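Local coordinates for nitroreductase family protein (Sphingopyxis sp., PDB 7DP1), which probably reduces nitro groups of dinitroaniline herbicides with electrons from NADPH, passed through a bound flavin mononucleotide, at residues A[21-29]-A[130-138]. The protein carries 1 engineered substitution. Numbering follows the deposited sequence.
With FMN (flavin mononucleotide), chain C.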
# COMPACT_ATOMS: atom_id res chain seq x y z
N VAL A 21 7.97 -2.81 14.90
CA VAL A 21 8.68 -2.67 16.17
C VAL A 21 7.74 -2.35 17.34
O VAL A 21 6.97 -1.38 17.28
CB VAL A 21 9.77 -1.58 16.05
CG1 VAL A 21 10.31 -1.19 17.39
CG2 VAL A 21 10.88 -2.07 15.12
N ARG A 22 7.80 -3.16 18.39
CA ARG A 22 6.91 -2.96 19.53
C ARG A 22 7.68 -2.70 20.82
O ARG A 22 7.24 -3.07 21.92
CB ARG A 22 5.97 -4.17 19.69
CG ARG A 22 5.12 -4.37 18.44
CD ARG A 22 4.27 -5.64 18.45
NE ARG A 22 3.49 -5.74 17.22
CZ ARG A 22 3.81 -6.52 16.18
NH1 ARG A 22 4.90 -7.27 16.23
NH2 ARG A 22 3.04 -6.54 15.10
N ALA A 23 8.85 -2.08 20.67
CA ALA A 23 9.61 -1.56 21.80
C ALA A 23 10.59 -0.49 21.35
O ALA A 23 11.58 -0.78 20.66
CB ALA A 23 10.35 -2.67 22.51
N PHE A 24 10.31 0.75 21.75
CA PHE A 24 11.11 1.92 21.39
C PHE A 24 11.84 2.51 22.59
O PHE A 24 11.32 2.53 23.71
CB PHE A 24 10.24 3.01 20.76
CG PHE A 24 9.51 2.59 19.53
CD1 PHE A 24 8.28 1.95 19.62
CD2 PHE A 24 10.02 2.86 18.27
CE1 PHE A 24 7.60 1.57 18.47
CE2 PHE A 24 9.35 2.48 17.13
CZ PHE A 24 8.13 1.84 17.23
N THR A 25 13.05 3.02 22.36
CA THR A 25 13.72 3.83 23.36
C THR A 25 13.02 5.19 23.33
O THR A 25 12.24 5.44 22.43
CB THR A 25 15.22 3.97 23.06
OG1 THR A 25 15.41 4.86 21.96
CG2 THR A 25 15.83 2.61 22.71
N ASP A 26 13.31 6.08 24.27
CA ASP A 26 12.63 7.38 24.28
C ASP A 26 13.47 8.49 23.66
O ASP A 26 13.29 9.67 23.95
CB ASP A 26 12.25 7.77 25.70
CG ASP A 26 13.44 7.89 26.59
OD1 ASP A 26 14.57 7.71 26.07
OD2 ASP A 26 13.26 8.16 27.79
N ARG A 27 14.42 8.10 22.83
CA ARG A 27 15.18 9.05 22.05
C ARG A 27 14.19 9.77 21.13
O ARG A 27 13.42 9.12 20.43
CB ARG A 27 16.26 8.32 21.26
CG ARG A 27 17.09 9.18 20.35
CD ARG A 27 18.12 8.31 19.64
NE ARG A 27 18.91 9.08 18.68
CZ ARG A 27 19.86 8.55 17.91
NH1 ARG A 27 20.13 7.26 18.01
NH2 ARG A 27 20.53 9.31 17.06
N PRO A 28 14.20 11.10 21.16
CA PRO A 28 13.29 11.90 20.33
C PRO A 28 13.53 11.67 18.85
O PRO A 28 14.60 11.23 18.45
CB PRO A 28 13.63 13.34 20.70
CG PRO A 28 14.98 13.27 21.31
CD PRO A 28 15.02 11.96 22.02
N VAL A 29 12.51 11.95 18.06
CA VAL A 29 12.62 11.90 16.62
C VAL A 29 12.81 13.33 16.09
O VAL A 29 12.07 14.24 16.46
CB VAL A 29 11.38 11.23 16.01
CG1 VAL A 29 11.51 11.17 14.51
CG2 VAL A 29 11.22 9.84 16.58
N ARG A 130 -0.37 2.91 23.74
CA ARG A 130 0.71 3.84 24.04
C ARG A 130 1.77 3.81 22.93
O ARG A 130 2.89 4.29 23.13
CB ARG A 130 1.38 3.47 25.36
CG ARG A 130 0.45 3.02 26.46
CD ARG A 130 1.26 2.62 27.70
NE ARG A 130 1.10 3.54 28.82
CZ ARG A 130 0.08 3.50 29.68
NH1 ARG A 130 -0.87 2.59 29.53
NH2 ARG A 130 0.02 4.37 30.67
N GLY A 131 1.40 3.30 21.76
CA GLY A 131 2.32 3.28 20.63
C GLY A 131 3.56 2.48 20.97
O GLY A 131 4.63 2.67 20.38
N PHE A 132 3.42 1.56 21.92
CA PHE A 132 4.53 0.75 22.40
C PHE A 132 5.67 1.63 22.87
O PHE A 132 6.83 1.24 22.77
CB PHE A 132 5.02 -0.21 21.31
CG PHE A 132 3.97 -1.15 20.80
CD1 PHE A 132 3.39 -2.08 21.65
CD2 PHE A 132 3.55 -1.11 19.49
CE1 PHE A 132 2.42 -2.96 21.19
CE2 PHE A 132 2.58 -1.97 19.02
CZ PHE A 132 2.01 -2.90 19.87
N GLY A 133 5.34 2.84 23.34
CA GLY A 133 6.34 3.73 23.88
C GLY A 133 7.03 4.62 22.87
O GLY A 133 8.00 5.30 23.19
N ALA A 134 6.54 4.61 21.64
CA ALA A 134 7.08 5.49 20.61
C ALA A 134 6.76 6.95 20.95
O ALA A 134 5.67 7.26 21.45
CB ALA A 134 6.52 5.13 19.27
N PRO A 135 7.72 7.85 20.69
CA PRO A 135 7.58 9.28 20.99
C PRO A 135 6.70 10.03 20.00
O PRO A 135 6.21 11.11 20.32
CB PRO A 135 9.03 9.79 20.91
CG PRO A 135 9.67 8.87 19.94
CD PRO A 135 9.06 7.52 20.18
N VAL A 136 6.50 9.45 18.82
CA VAL A 136 5.76 10.09 17.73
C VAL A 136 4.69 9.16 17.21
O VAL A 136 4.91 7.95 17.11
CB VAL A 136 6.72 10.49 16.56
CG1 VAL A 136 5.94 10.84 15.30
CG2 VAL A 136 7.65 11.65 16.98
N MET A 137 3.50 9.68 16.92
CA MET A 137 2.45 8.86 16.32
C MET A 137 1.85 9.56 15.11
O MET A 137 1.40 10.71 15.21
CB MET A 137 1.35 8.54 17.35
CG MET A 137 0.13 7.84 16.75
SD MET A 137 0.50 6.14 16.19
CE MET A 137 1.09 5.46 17.75
N LEU A 138 1.86 8.88 13.97
CA LEU A 138 1.24 9.37 12.74
C LEU A 138 -0.10 8.72 12.54
O LEU A 138 -0.21 7.49 12.50
CB LEU A 138 2.13 9.09 11.53
CG LEU A 138 1.60 9.42 10.13
CD1 LEU A 138 2.74 9.89 9.26
CD2 LEU A 138 0.94 8.21 9.49
N1 FMN C . 0.61 -4.71 14.76
C2 FMN C . 0.14 -4.56 16.05
O2 FMN C . 0.73 -5.10 16.98
N3 FMN C . -0.99 -3.82 16.31
C4 FMN C . -1.67 -3.21 15.29
O4 FMN C . -2.68 -2.53 15.55
C4A FMN C . -1.21 -3.37 13.98
N5 FMN C . -1.87 -2.77 12.93
C5A FMN C . -1.41 -2.90 11.64
C6 FMN C . -2.11 -2.27 10.61
C7 FMN C . -1.67 -2.39 9.30
C7M FMN C . -2.40 -1.72 8.18
C8 FMN C . -0.54 -3.14 9.02
C8M FMN C . -0.10 -3.21 7.59
C9 FMN C . 0.17 -3.77 10.05
C9A FMN C . -0.27 -3.66 11.37
N10 FMN C . 0.39 -4.27 12.42
C10 FMN C . -0.08 -4.13 13.72
C1' FMN C . 1.63 -5.07 12.20
C2' FMN C . 1.41 -6.47 11.62
O2' FMN C . 1.02 -7.34 12.65
C3' FMN C . 2.73 -6.95 11.03
O3' FMN C . 2.95 -6.18 9.87
C4' FMN C . 2.74 -8.42 10.63
O4' FMN C . 2.62 -9.30 11.72
C5' FMN C . 4.07 -8.70 9.97
O5' FMN C . 5.08 -8.44 10.91
P FMN C . 6.27 -7.45 10.45
O1P FMN C . 7.09 -7.11 11.66
O2P FMN C . 7.11 -8.15 9.40
O3P FMN C . 5.65 -6.20 9.85
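Arg22 lays the aliphatic part of its side chain over one face of the Phe132 ring, with CG 3.7 Å from the ring centroid and only 17° off the normal, a CH-pi contact. The two side chains run alongside each other and point the same way, and FMN O2 lies at the edge of the Phe132 ring. From CG to NE the arginine is extended, which carries the guanidinium past the ring, its plane nearly perpendicular to that of the phenyl. There NE donates to FMN O2 at 2.8 Å, and NH2 meets FMN N1 at 3.1 Å in an almost straight bond; a weak second bond runs from NH2 to O2. The charge beside N1 and O2 would probably help to stabilise the reduced flavin. Without the aromatic face, as with an alanine here, the Arg22 methylenes would probably lose the surface they lie on and the guanidinium would be freer to swing from the flavin.

Two residues along the loop, Phe24 sits between Ala134 CB on one face, 3.8 Å from its centroid, and Val21 CG1 on the opposite face. Its CG stands anti to the carbonyl carbon (chi1 -59°), which sets the ring over Ala134 with its edge to Phe132 O, 3.5 Å from CD1. Gly131 and Phe132 both have positive phi, as does Gly133, whose backbone angles call for glycine; the turn is tied by Ala134 N to Gly131 O. Beyond it Val29 packs crosswise on Pro135 and Val136, its CG2 3.8 Å from Pro135 CG. The Asn213 side chain bonds Arg22 N through OD1 and Ala23 O through ND2. Together the loop before helix 31-41 and the turn leading into strand 136-143 form part of the FMN site around N1 and O2, as in the nitroreductase fold.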